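Local coordinates for Mlr6093 protein (Mesorhizobium loti, PDB 2QJ8) that probably acts as a zinc-dependent hydrolase of the aspartoacylase family, cleaving non-peptide amide or ester bonds, at residues 8-13 and 35-40; 20-25 and 123-128; 148-153 and 272-277; 276-281 and 306-311. One frame throughout, in Å; residues are numbered along the deposited sequence.

From the N terminus, contact 1 comes first. It closes a short loop of 21 residues and lays the loop 8-13 against strand 33-42. Contact 2 opens inside that loop, on strand 16-24, and reaches forward to helix 118-129, so the two contacts cross. They also touch: Leu-35 O and Leu-22 N lie 2.8 Å apart, a probable hydrogen bond between neighbouring strands. Contact 3 starts after both are closed, its centre about 36 Å from that of contact 1, on the opposite side of the chain's centre. It ties 148-153 to the turn 272-277. Contact 4 begins where contact 3 ends, shares Asp-276 and Glu-277 with it, and pairs strand 277-278 with 306-312.

Contact 1 of 4, residues 8-13 and 35-40; sequences LTFDLD and LPVFSC
Phe-10 points its ring edge at strand 35-40 and carries the close part of this contact. CZ lies 3.7 Å from Val-37 CG1, which sits in the plane of the ring. On the same rim, CE2 lies 3.9 Å from Ser-39 CB. The ring therefore meets both residues edge-on. The chi1 of 65° tucks CG between the backbone N and carbonyl carbon and directs the ring to the strand. Leu-12 adds a second point: its CD2 branch is 3.8 Å from Ser-39 OG and also touches Ser-39 CB.

The packing loosens toward Leu-8, whose CD2 stays 4.4 Å from Val-37 CG2. On the solvent side, the exposed Asp-11 forms an Asx turn instead of touching the strand. Its OD1 accepts from Asp-13 N at 3.0 Å, with the donor well above the carboxylate plane. No hydrogen bond joins the two segments.

Ile-82 of strand 79-84 also packs on Leu-12, Val-37 and Ser-39. Behind the strand, Pro-36 and Phe-38 pack on Met-290 and Leu-293 of the second subunit. The arrangement is a connecting loop, between strands 7-8 and 16-24, folded over one face of a beta-sheet.

Contact 2 of 4, residues 20-25 and 123-128; sequences GHLVVP and ADAISR
This is a buried, apolar strand-on-helix contact between strand 16-24, early in the chain, and helix 118-129. Segments 20-24 and 123-128 have axes 8.4 Å apart at closest approach, and their directions differ by 130°. Leu-22 does most of the work with its two methyl branches. CD1 lies 4.0 Å from Ala-125 CB and comes equally near Ala-125 O. CD2 lies 3.9 Å from Ile-126 CG1. These two side chains cross at about a right angle. With chi1 at 173°, CG of Leu-22 is opposite the backbone N, and the leucine fork reaches the helix.

Ala-125 CB also meets Val-24 CG2 at 4.0 Å, so two strand residues share one methyl group. The short side chain is consistent with the close approach of the CA atoms of Val-24 and Ala-125, 6.0 Å apart. The motif is helix-on-sheet packing, and the helix segment lies within the succinylglutamate desuccinylase/aspartoacylase catalytic domain.

Two polar links lie within the helix segment. Arg-128 NH1 makes a salt bridge to Asp-124 OD2 at 3.1 Å. The bent N-H bond uses the syn lone pair, with OD2 tilted out of the guanidinium plane. Ser-127 OG and N both hydrogen-bond to Ala-123 O, from opposite faces of its plane. Arg-121 NE of this helix hydrogen-bonds to Pro-25 O. Further along the strand, His-21 NE2 hydrogen-bonds to Gly-291 O of the second subunit.

Contact 3 of 4, residues 148-153 and 272-277; sequences DCAPSI and CSVMDE
Val-274 lays its two methyl groups along the backbone of residues 148-150. CG2 lies 3.4 Å from Asp-148 O, and it also touches the Asp-148 side chain. CG1 lies 3.5 Å from Ala-150 N and 3.8 Å from Ala-150 CB. With chi1 at 166°, CG1 is opposite the backbone N of Val-274, and the valine fork spans the chain from Asp-148 to Ala-150. Selenomethionine Met-275 extends the patch. Its SE reaches Ala-150 CB at 3.9 Å, from a side chain bent at both chi2 and chi3.

A water joins Asp-148 and Val-274. It accepts from Val-274 N at 2.8 Å and donates to Asp-148 OD2 at a short 2.5 Å.

The next shell fixes the turn. Residues 273-276 form a type II beta turn, closed by Asp-276 N to Ser-273 O. Asp-276 OD2 accepts from Ser-273 N at 2.9 Å in an almost straight bond, at 178°, from above the carboxylate plane. On the other segment, Ser-152 OG donates to Ala-150 O. Strand 306-312 pairs alongside, with a backbone bond between Ile-311 and Asp-148.

The direct contact is van der Waals, with no direct hydrogen bond. The valine methyls probably screen the backbone from Asp-148 to Ala-150, leaving the water as a polar link.

Contact 4 of 4, residues 276-281 and 306-311; sequences DEVEQG and STVFAI
Glu-277 and Val-278 form two antiparallel pairs with Thr-307 and Ser-306. Three backbone bonds hold them. Val-308 N donates to Asp-276 O at 2.8 Å, with an angle of 163° at the hydrogen. Val-278 and Ser-306 form the hydrogen-bonded pair: Val-278 N gives to Ser-306 O at 2.7 Å, and Ser-306 N gives to Val-278 O at 3.0 Å. Glu-277 and Thr-307 form the non-hydrogen-bonded pair. Here CA-H groups lean on carbonyls, as in Thr-307 CA to Asp-276 O at 3.3 Å. Val-308 O is probably taken by Met-275 N.

Glu-277 and Thr-307 lie side by side on one face. A water lies 2.5 Å from Thr-307 OG1, and its approach to Glu-277 OE2 is long. Val-278 and Ser-306 share the other face. Ser-306 OG, with chi1 of 42°, touches Val-278 CG2 at 3.8 Å and is hydrogen-bonded to Ser-304 O. Separately, Val-278 CG1 meets Val-308 CG2 at 4.0 Å. Glu-279 OE2 makes a salt bridge with Lys-305.

Strand 306-312 also pairs with 322-329, through backbone bonds of Thr-307 to Ala-327 and Phe-309 to Ile-325. A classic beta bulge sets Phe-309 and Ala-310 opposite Ile-325. The Phe-309 backbone hydrogen-bonds to Ala-150, and its side chain packs on strands 152-155 and 178-182.

Contact 1 of 4, residues 8-13 and 35-40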
loop_
_atom_site.group_PDB
_atom_site.type_symbol
_atom_site.label_atom_id
_atom_site.label_comp_id
_atom_site.label_asym_id
_atom_site.label_seq_id
_atom_site.Cartn_x
_atom_site.Cartn_y
_atom_site.Cartn_z
ATOM N N LEU A 8 -0.456 -28.817 18.667
ATOM C CA LEU A 8 0.094 -27.681 19.370
ATOM C C LEU A 8 1.256 -28.213 20.206
ATOM O O LEU A 8 1.208 -29.330 20.708
ATOM C CB LEU A 8 -0.945 -27.035 20.286
ATOM C CG LEU A 8 -2.169 -26.390 19.611
ATOM C CD1 LEU A 8 -3.175 -25.977 20.639
ATOM C CD2 LEU A 8 -1.761 -25.195 18.759
ATOM N N THR A 9 2.291 -27.397 20.361
ATOM C CA THR A 9 3.464 -27.766 21.142
ATOM C C THR A 9 3.285 -27.543 22.651
ATOM O O THR A 9 4.207 -27.813 23.409
ATOM C CB THR A 9 4.676 -27.013 20.661
ATOM O OG1 THR A 9 4.464 -25.612 20.861
ATOM C CG2 THR A 9 4.928 -27.328 19.197
ATOM N N PHE A 10 2.103 -27.070 23.073
ATOM C CA PHE A 10 1.791 -26.812 24.454
ATOM C C PHE A 10 0.326 -27.211 24.688
ATOM O O PHE A 10 -0.419 -27.463 23.754
ATOM C CB PHE A 10 2.026 -25.328 24.772
ATOM C CG PHE A 10 1.092 -24.376 24.015
ATOM C CD1 PHE A 10 1.345 -24.033 22.709
ATOM C CD2 PHE A 10 -0.023 -23.826 24.638
ATOM C CE1 PHE A 10 0.503 -23.165 22.035
ATOM C CE2 PHE A 10 -0.875 -22.973 23.960
ATOM C CZ PHE A 10 -0.614 -22.647 22.657
ATOM N N ASP A 11 -0.062 -27.213 25.953
ATOM C CA ASP A 11 -1.370 -27.579 26.387
ATOM C C ASP A 11 -2.238 -26.327 26.565
ATOM O O ASP A 11 -1.875 -25.459 27.349
ATOM C CB ASP A 11 -1.213 -28.337 27.714
ATOM C CG ASP A 11 -2.530 -28.799 28.306
ATOM O OD1 ASP A 11 -3.591 -28.762 27.642
ATOM O OD2 ASP A 11 -2.487 -29.226 29.466
ATOM N N LEU A 12 -3.363 -26.249 25.838
ATOM C CA LEU A 12 -4.339 -25.133 25.960
ATOM C C LEU A 12 -4.973 -25.040 27.351
ATOM O O LEU A 12 -5.332 -23.945 27.782
ATOM C CB LEU A 12 -5.463 -25.229 24.913
ATOM C CG LEU A 12 -5.128 -24.987 23.448
ATOM C CD1 LEU A 12 -6.307 -25.407 22.503
ATOM C CD2 LEU A 12 -4.737 -23.547 23.256
ATOM N N ASP A 13 -5.074 -26.177 28.050
ATOM C CA ASP A 13 -5.632 -26.241 29.391
ATOM C C ASP A 13 -4.691 -25.756 30.474
ATOM O O ASP A 13 -5.089 -25.735 31.627
ATOM C CB ASP A 13 -6.105 -27.672 29.730
ATOM C CG ASP A 13 -7.242 -28.151 28.841
ATOM O OD1 ASP A 13 -7.846 -27.334 28.115
ATOM O OD2 ASP A 13 -7.539 -29.363 28.866
ATOM N N LEU A 35 3.618 -22.338 13.275
ATOM C CA LEU A 35 2.970 -21.039 13.408
ATOM C C LEU A 35 2.918 -20.667 14.876
ATOM O O LEU A 35 2.312 -21.393 15.634
ATOM C CB LEU A 35 1.536 -21.101 12.865
ATOM C CG LEU A 35 1.269 -21.143 11.352
ATOM C CD1 LEU A 35 2.162 -22.070 10.589
ATOM C CD2 LEU A 35 -0.243 -21.474 11.117
ATOM N N PRO A 36 3.573 -19.560 15.297
ATOM C CA PRO A 36 3.459 -19.199 16.719
ATOM C C PRO A 36 2.033 -18.915 17.190
ATOM O O PRO A 36 1.233 -18.325 16.452
ATOM C CB PRO A 36 4.323 -17.943 16.846
ATOM C CG PRO A 36 5.298 -18.021 15.743
ATOM C CD PRO A 36 4.478 -18.634 14.596
ATOM N N VAL A 37 1.739 -19.361 18.412
ATOM C CA VAL A 37 0.430 -19.244 19.019
ATOM C C VAL A 37 0.603 -18.759 20.463
ATOM O O VAL A 37 1.549 -19.147 21.170
ATOM C CB VAL A 37 -0.316 -20.620 19.009
ATOM C CG1 VAL A 37 -1.657 -20.537 19.768
ATOM C CG2 VAL A 37 -0.535 -21.096 17.590
ATOM N N PHE A 38 -0.291 -17.876 20.866
ATOM C CA PHE A 38 -0.381 -17.360 22.213
ATOM C C PHE A 38 -1.723 -17.835 22.767
ATOM O O PHE A 38 -2.716 -17.858 22.030
ATOM C CB PHE A 38 -0.345 -15.843 22.169
ATOM C CG PHE A 38 -0.900 -15.166 23.390
ATOM C CD1 PHE A 38 -0.077 -14.833 24.447
ATOM C CD2 PHE A 38 -2.252 -14.796 23.446
ATOM C CE1 PHE A 38 -0.584 -14.163 25.548
ATOM C CE2 PHE A 38 -2.762 -14.143 24.541
ATOM C CZ PHE A 38 -1.940 -13.828 25.591
ATOM N N SER A 39 -1.757 -18.232 24.037
ATOM C CA SER A 39 -3.026 -18.558 24.681
ATOM C C SER A 39 -3.029 -18.027 26.129
ATOM O O SER A 39 -2.036 -18.165 26.836
ATOM C CB SER A 39 -3.305 -20.045 24.603
ATOM O OG SER A 39 -4.534 -20.342 25.224
ATOM N N CYS A 40 -4.111 -17.352 26.524
ATOM C CA CYS A 40 -4.261 -16.831 27.894
ATOM C C CYS A 40 -5.511 -17.476 28.470
ATOM O O CYS A 40 -6.601 -17.200 28.033
ATOM C CB CYS A 40 -4.335 -15.322 27.917
ATOM S SG CYS A 40 -4.285 -14.577 29.594
#

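Contact 2 of 4, residues 20-25 and 123-128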
loop_
_atom_site.group_PDB
_atom_site.type_symbol
_atom_site.label_atom_id
_atom_site.label_comp_id
_atom_site.label_asym_id
_atom_site.label_seq_id
_atom_site.Cartn_x
_atom_site.Cartn_y
_atom_site.Cartn_z
ATOM N N GLY A 20 3.609 -20.902 22.174
ATOM C CA GLY A 20 4.180 -22.069 21.556
ATOM C C GLY A 20 3.913 -22.028 20.080
ATOM O O GLY A 20 3.954 -20.947 19.470
ATOM N N HIS A 21 3.687 -23.184 19.487
ATOM C CA HIS A 21 3.426 -23.274 18.043
ATOM C C HIS A 21 2.372 -24.288 17.671
ATOM O O HIS A 21 2.146 -25.250 18.405
ATOM C CB HIS A 21 4.701 -23.664 17.309
ATOM C CG HIS A 21 5.812 -22.687 17.486
ATOM N ND1 HIS A 21 6.651 -22.714 18.572
ATOM C CD2 HIS A 21 6.201 -21.633 16.732
ATOM C CE1 HIS A 21 7.505 -21.716 18.487
ATOM N NE2 HIS A 21 7.260 -21.053 17.373
ATOM N N LEU A 22 1.747 -24.033 16.517
ATOM C CA LEU A 22 0.843 -24.959 15.835
ATOM C C LEU A 22 1.677 -25.538 14.693
ATOM O O LEU A 22 2.091 -24.815 13.773
ATOM C CB LEU A 22 -0.398 -24.235 15.306
ATOM C CG LEU A 22 -1.390 -25.019 14.420
ATOM C CD1 LEU A 22 -1.915 -26.285 15.104
ATOM C CD2 LEU A 22 -2.552 -24.078 14.078
ATOM N N VAL A 23 1.892 -26.850 14.736
ATOM C CA VAL A 23 2.705 -27.535 13.768
ATOM C C VAL A 23 1.824 -28.063 12.656
ATOM O O VAL A 23 0.872 -28.787 12.918
ATOM C CB VAL A 23 3.543 -28.636 14.440
ATOM C CG1 VAL A 23 4.357 -29.396 13.414
ATOM C CG2 VAL A 23 4.466 -27.982 15.515
ATOM N N VAL A 24 2.106 -27.607 11.430
ATOM C CA VAL A 24 1.405 -28.036 10.233
ATOM C C VAL A 24 2.349 -29.056 9.625
ATOM O O VAL A 24 3.431 -28.677 9.193
ATOM C CB VAL A 24 1.146 -26.862 9.268
ATOM C CG1 VAL A 24 0.323 -27.329 8.061
ATOM C CG2 VAL A 24 0.457 -25.724 10.003
ATOM N N PRO A 25 1.962 -30.350 9.587
ATOM C CA PRO A 25 2.880 -31.367 9.056
ATOM C C PRO A 25 3.356 -31.121 7.633
ATOM O O PRO A 25 2.741 -30.378 6.871
ATOM C CB PRO A 25 2.050 -32.658 9.114
ATOM C CG PRO A 25 1.062 -32.403 10.156
ATOM C CD PRO A 25 0.696 -30.965 10.021
ATOM N N ALA A 123 -5.101 -24.862 6.963
ATOM C CA ALA A 123 -6.530 -24.750 7.259
ATOM C C ALA A 123 -6.993 -25.954 8.102
ATOM O O ALA A 123 -7.696 -25.768 9.088
ATOM C CB ALA A 123 -7.344 -24.628 5.960
ATOM N N ASP A 124 -6.567 -27.162 7.727
ATOM C CA ASP A 124 -6.834 -28.382 8.486
ATOM C C ASP A 124 -6.304 -28.359 9.929
ATOM O O ASP A 124 -7.017 -28.803 10.825
ATOM C CB ASP A 124 -6.270 -29.578 7.738
ATOM C CG ASP A 124 -6.511 -30.882 8.459
ATOM O OD1 ASP A 124 -7.663 -31.329 8.541
ATOM O OD2 ASP A 124 -5.528 -31.435 8.962
ATOM N N ALA A 125 -5.095 -27.807 10.143
ATOM C CA ALA A 125 -4.470 -27.701 11.456
ATOM C C ALA A 125 -5.245 -26.775 12.373
ATOM O O ALA A 125 -5.456 -27.112 13.530
ATOM C CB ALA A 125 -3.013 -27.183 11.333
ATOM N N ILE A 126 -5.662 -25.620 11.847
ATOM C CA ILE A 126 -6.451 -24.627 12.589
ATOM C C ILE A 126 -7.834 -25.193 12.925
ATOM O O ILE A 126 -8.347 -24.996 14.037
ATOM C CB ILE A 126 -6.572 -23.281 11.783
ATOM C CG1 ILE A 126 -5.195 -22.594 11.686
ATOM C CG2 ILE A 126 -7.585 -22.334 12.417
ATOM C CD1 ILE A 126 -5.101 -21.525 10.592
ATOM N N SER A 127 -8.415 -25.880 11.954
ATOM C CA SER A 127 -9.736 -26.492 12.063
ATOM C C SER A 127 -9.808 -27.657 13.036
ATOM O O SER A 127 -10.826 -27.820 13.705
ATOM C CB SER A 127 -10.238 -26.938 10.686
ATOM O OG SER A 127 -10.302 -25.822 9.800
ATOM N N ARG A 128 -8.756 -28.467 13.106
ATOM C CA ARG A 128 -8.714 -29.575 14.054
ATOM C C ARG A 128 -8.317 -29.177 15.485
ATOM O O ARG A 128 -8.885 -29.711 16.446
ATOM C CB ARG A 128 -7.843 -30.712 13.516
ATOM C CG ARG A 128 -8.542 -31.482 12.424
ATOM C CD ARG A 128 -7.629 -32.329 11.585
ATOM N NE ARG A 128 -6.886 -33.331 12.356
ATOM C CZ ARG A 128 -5.937 -34.136 11.853
ATOM N NH1 ARG A 128 -5.602 -34.066 10.569
ATOM N NH2 ARG A 128 -5.306 -35.021 12.641
#

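Contact 3 of 4, residues 148-153 and 272-277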
loop_
_atom_site.group_PDB
_atom_site.type_symbol
_atom_site.label_atom_id
_atom_site.label_comp_id
_atom_site.label_asym_id
_atom_site.label_seq_id
_atom_site.Cartn_x
_atom_site.Cartn_y
_atom_site.Cartn_z
ATOM N N ASP A 148 -7.971 1.737 0.142
ATOM C CA ASP A 148 -8.104 2.441 1.392
ATOM C C ASP A 148 -9.574 2.122 1.755
ATOM O O ASP A 148 -10.439 2.146 0.883
ATOM C CB ASP A 148 -7.939 3.929 1.203
ATOM C CG ASP A 148 -7.718 4.662 2.503
ATOM O OD1 ASP A 148 -7.422 4.043 3.546
ATOM O OD2 ASP A 148 -7.812 5.898 2.492
ATOM N N CYS A 149 -9.837 1.760 3.004
ATOM C CA CYS A 149 -11.188 1.529 3.462
ATOM C C CYS A 149 -11.334 2.039 4.882
ATOM O O CYS A 149 -10.340 2.228 5.595
ATOM C CB CYS A 149 -11.604 0.063 3.334
ATOM S SG CYS A 149 -10.854 -1.077 4.491
ATOM N N ALA A 150 -12.581 2.268 5.277
ATOM C CA ALA A 150 -12.901 2.742 6.612
ATOM C C ALA A 150 -12.525 1.690 7.664
ATOM O O ALA A 150 -12.635 0.503 7.370
ATOM C CB ALA A 150 -14.396 3.017 6.702
ATOM N N PRO A 151 -12.062 2.113 8.871
ATOM C CA PRO A 151 -11.862 1.122 9.953
ATOM C C PRO A 151 -13.261 0.656 10.318
ATOM O O PRO A 151 -14.108 1.462 10.693
ATOM C CB PRO A 151 -11.195 1.918 11.076
ATOM C CG PRO A 151 -10.725 3.195 10.427
ATOM C CD PRO A 151 -11.712 3.468 9.323
ATOM N N SER A 152 -13.492 -0.643 10.167
ATOM C CA SER A 152 -14.847 -1.174 10.187
ATOM C C SER A 152 -14.949 -2.666 10.408
ATOM O O SER A 152 -13.956 -3.344 10.549
ATOM C CB SER A 152 -15.454 -0.888 8.779
ATOM O OG SER A 152 -14.671 -1.452 7.738
ATOM N N ILE A 153 -16.194 -3.123 10.514
ATOM C CA ILE A 153 -16.555 -4.509 10.482
ATOM C C ILE A 153 -17.558 -4.621 9.344
ATOM O O ILE A 153 -18.458 -3.791 9.270
ATOM C CB ILE A 153 -17.207 -4.967 11.800
ATOM C CG1 ILE A 153 -16.127 -5.122 12.884
ATOM C CG2 ILE A 153 -17.914 -6.273 11.610
ATOM C CD1 ILE A 153 -16.656 -5.202 14.253
ATOM N N CYS A 272 -11.869 10.927 -4.636
ATOM C CA CYS A 272 -12.535 11.101 -3.356
ATOM C C CYS A 272 -11.818 10.224 -2.341
ATOM O O CYS A 272 -11.063 9.316 -2.712
ATOM C CB CYS A 272 -14.040 10.769 -3.444
ATOM S SG CYS A 272 -14.345 9.087 -3.880
ATOM N N SER A 273 -12.029 10.521 -1.063
ATOM C CA SER A 273 -11.383 9.818 0.045
ATOM C C SER A 273 -12.366 9.035 0.870
ATOM O O SER A 273 -13.555 9.311 0.826
ATOM C CB SER A 273 -10.699 10.839 0.951
ATOM O OG SER A 273 -9.636 11.471 0.271
ATOM N N VAL A 274 -11.868 8.060 1.640
ATOM C CA VAL A 274 -12.730 7.273 2.532
ATOM C C VAL A 274 -13.444 8.246 3.488
ATOM O O VAL A 274 -12.856 9.220 3.898
ATOM C CB VAL A 274 -11.950 6.173 3.277
ATOM C CG1 VAL A 274 -12.766 5.606 4.419
ATOM C CG2 VAL A 274 -11.527 5.074 2.282
HETATM N N MSE A 275 -14.732 8.004 3.727
HETATM C CA MSE A 275 -15.639 8.824 4.562
HETATM C C MSE A 275 -16.266 10.032 3.876
HETATM O O MSE A 275 -17.151 10.655 4.464
HETATM C CB MSE A 275 -15.043 9.228 5.935
HETATM C CG MSE A 275 -14.496 8.048 6.770
HETATM SE SE MSE A 275 -15.779 6.598 7.043
HETATM C CE MSE A 275 -17.128 7.564 8.070
ATOM N N ASP A 276 -15.854 10.365 2.643
ATOM C CA ASP A 276 -16.475 11.464 1.931
ATOM C C ASP A 276 -17.908 11.091 1.636
ATOM O O ASP A 276 -18.196 9.940 1.304
ATOM C CB ASP A 276 -15.813 11.756 0.577
ATOM C CG ASP A 276 -14.478 12.466 0.683
ATOM O OD1 ASP A 276 -14.014 12.854 1.788
ATOM O OD2 ASP A 276 -13.871 12.623 -0.393
ATOM N N GLU A 277 -18.788 12.088 1.730
ATOM C CA GLU A 277 -20.200 11.954 1.409
ATOM C C GLU A 277 -20.325 12.524 -0.001
ATOM O O GLU A 277 -20.047 13.718 -0.210
ATOM C CB GLU A 277 -21.027 12.745 2.430
ATOM C CG GLU A 277 -20.900 12.183 3.854
ATOM C CD GLU A 277 -21.745 12.913 4.885
ATOM O OE1 GLU A 277 -22.047 14.115 4.682
ATOM O OE2 GLU A 277 -22.096 12.272 5.912
HETATM O O HOH W 1 -9.085 7.656 1.178
#

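Contact 4 of 4, residues 276-281 and 306-311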
loop_
_atom_site.group_PDB
_atom_site.type_symbol
_atom_site.label_atom_id
_atom_site.label_comp_id
_atom_site.label_asym_id
_atom_site.label_seq_id
_atom_site.Cartn_x
_atom_site.Cartn_y
_atom_site.Cartn_z
ATOM N N ASP A 276 -15.854 10.365 2.643
ATOM C CA ASP A 276 -16.475 11.464 1.931
ATOM C C ASP A 276 -17.908 11.091 1.636
ATOM O O ASP A 276 -18.196 9.940 1.304
ATOM C CB ASP A 276 -15.813 11.756 0.577
ATOM C CG ASP A 276 -14.478 12.466 0.683
ATOM O OD1 ASP A 276 -14.014 12.854 1.788
ATOM O OD2 ASP A 276 -13.871 12.623 -0.393
ATOM N N GLU A 277 -18.788 12.088 1.730
ATOM C CA GLU A 277 -20.200 11.954 1.409
ATOM C C GLU A 277 -20.325 12.524 -0.001
ATOM O O GLU A 277 -20.047 13.718 -0.210
ATOM C CB GLU A 277 -21.027 12.745 2.430
ATOM C CG GLU A 277 -20.900 12.183 3.854
ATOM C CD GLU A 277 -21.745 12.913 4.885
ATOM O OE1 GLU A 277 -22.047 14.115 4.682
ATOM O OE2 GLU A 277 -22.096 12.272 5.912
ATOM N N VAL A 278 -20.685 11.676 -0.970
ATOM C CA VAL A 278 -20.801 12.085 -2.372
ATOM C C VAL A 278 -22.276 12.142 -2.809
ATOM O O VAL A 278 -23.116 11.429 -2.257
ATOM C CB VAL A 278 -19.979 11.168 -3.298
ATOM C CG1 VAL A 278 -18.491 11.134 -2.832
ATOM C CG2 VAL A 278 -20.563 9.777 -3.353
ATOM N N GLU A 279 -22.586 13.047 -3.736
ATOM C CA GLU A 279 -23.940 13.197 -4.274
ATOM C C GLU A 279 -24.089 12.271 -5.467
ATOM O O GLU A 279 -23.102 11.842 -6.051
ATOM C CB GLU A 279 -24.205 14.650 -4.724
ATOM C CG GLU A 279 -24.086 15.717 -3.625
ATOM C CD GLU A 279 -25.096 15.553 -2.482
ATOM O OE1 GLU A 279 -26.159 14.922 -2.681
ATOM O OE2 GLU A 279 -24.829 16.077 -1.378
ATOM N N GLN A 280 -25.332 11.986 -5.824
ATOM C CA GLN A 280 -25.661 11.162 -6.970
ATOM C C GLN A 280 -25.057 11.834 -8.204
ATOM O O GLN A 280 -25.273 13.021 -8.431
ATOM C CB GLN A 280 -27.175 11.091 -7.109
ATOM C CG GLN A 280 -27.687 10.228 -8.262
ATOM C CD GLN A 280 -29.200 10.303 -8.416
ATOM O OE1 GLN A 280 -29.869 11.116 -7.763
ATOM N NE2 GLN A 280 -29.744 9.483 -9.313
ATOM N N GLY A 281 -24.292 11.080 -8.984
ATOM C CA GLY A 281 -23.615 11.611 -10.161
ATOM C C GLY A 281 -22.210 12.172 -9.954
ATOM O O GLY A 281 -21.574 12.501 -10.927
ATOM N N SER A 306 -24.251 8.818 -1.313
ATOM C CA SER A 306 -23.666 7.781 -0.491
ATOM C C SER A 306 -22.358 8.239 0.138
ATOM O O SER A 306 -21.900 9.363 -0.127
ATOM C CB SER A 306 -23.439 6.541 -1.372
ATOM O OG SER A 306 -22.918 6.933 -2.637
ATOM N N THR A 307 -21.802 7.384 1.010
ATOM C CA THR A 307 -20.514 7.617 1.666
ATOM C C THR A 307 -19.482 6.716 1.047
ATOM O O THR A 307 -19.789 5.596 0.669
ATOM C CB THR A 307 -20.597 7.359 3.199
ATOM O OG1 THR A 307 -21.567 8.253 3.759
ATOM C CG2 THR A 307 -19.276 7.610 3.893
ATOM N N VAL A 308 -18.261 7.202 0.915
ATOM C CA VAL A 308 -17.160 6.374 0.411
ATOM C C VAL A 308 -16.675 5.464 1.525
ATOM O O VAL A 308 -16.126 5.929 2.511
ATOM C CB VAL A 308 -15.969 7.174 -0.138
ATOM C CG1 VAL A 308 -14.862 6.197 -0.616
ATOM C CG2 VAL A 308 -16.422 8.110 -1.283
ATOM N N PHE A 309 -16.901 4.167 1.356
ATOM C CA PHE A 309 -16.472 3.186 2.327
ATOM C C PHE A 309 -15.079 2.732 1.957
ATOM O O PHE A 309 -14.237 2.647 2.817
ATOM C CB PHE A 309 -17.431 1.996 2.400
ATOM C CG PHE A 309 -16.852 0.816 3.148
ATOM C CD1 PHE A 309 -16.824 0.817 4.531
ATOM C CD2 PHE A 309 -16.288 -0.270 2.466
ATOM C CE1 PHE A 309 -16.292 -0.244 5.219
ATOM C CE2 PHE A 309 -15.722 -1.328 3.166
ATOM C CZ PHE A 309 -15.738 -1.311 4.549
ATOM N N ALA A 310 -14.854 2.429 0.671
ATOM C CA ALA A 310 -13.562 1.990 0.198
ATOM C C ALA A 310 -13.321 2.510 -1.206
ATOM O O ALA A 310 -14.267 2.663 -1.982
ATOM C CB ALA A 310 -13.481 0.447 0.230
ATOM N N ILE A 311 -12.059 2.784 -1.525
ATOM C CA ILE A 311 -11.674 3.284 -2.848
ATOM C C ILE A 311 -10.240 2.853 -3.149
ATOM O O ILE A 311 -9.406 2.842 -2.248
ATOM C CB ILE A 311 -11.870 4.818 -2.972
ATOM C CG1 ILE A 311 -11.738 5.243 -4.459
ATOM C CG2 ILE A 311 -10.930 5.584 -2.007
ATOM C CD1 ILE A 311 -12.144 6.615 -4.758
HETATM O O HOH W 2 -21.410 9.066 6.118
#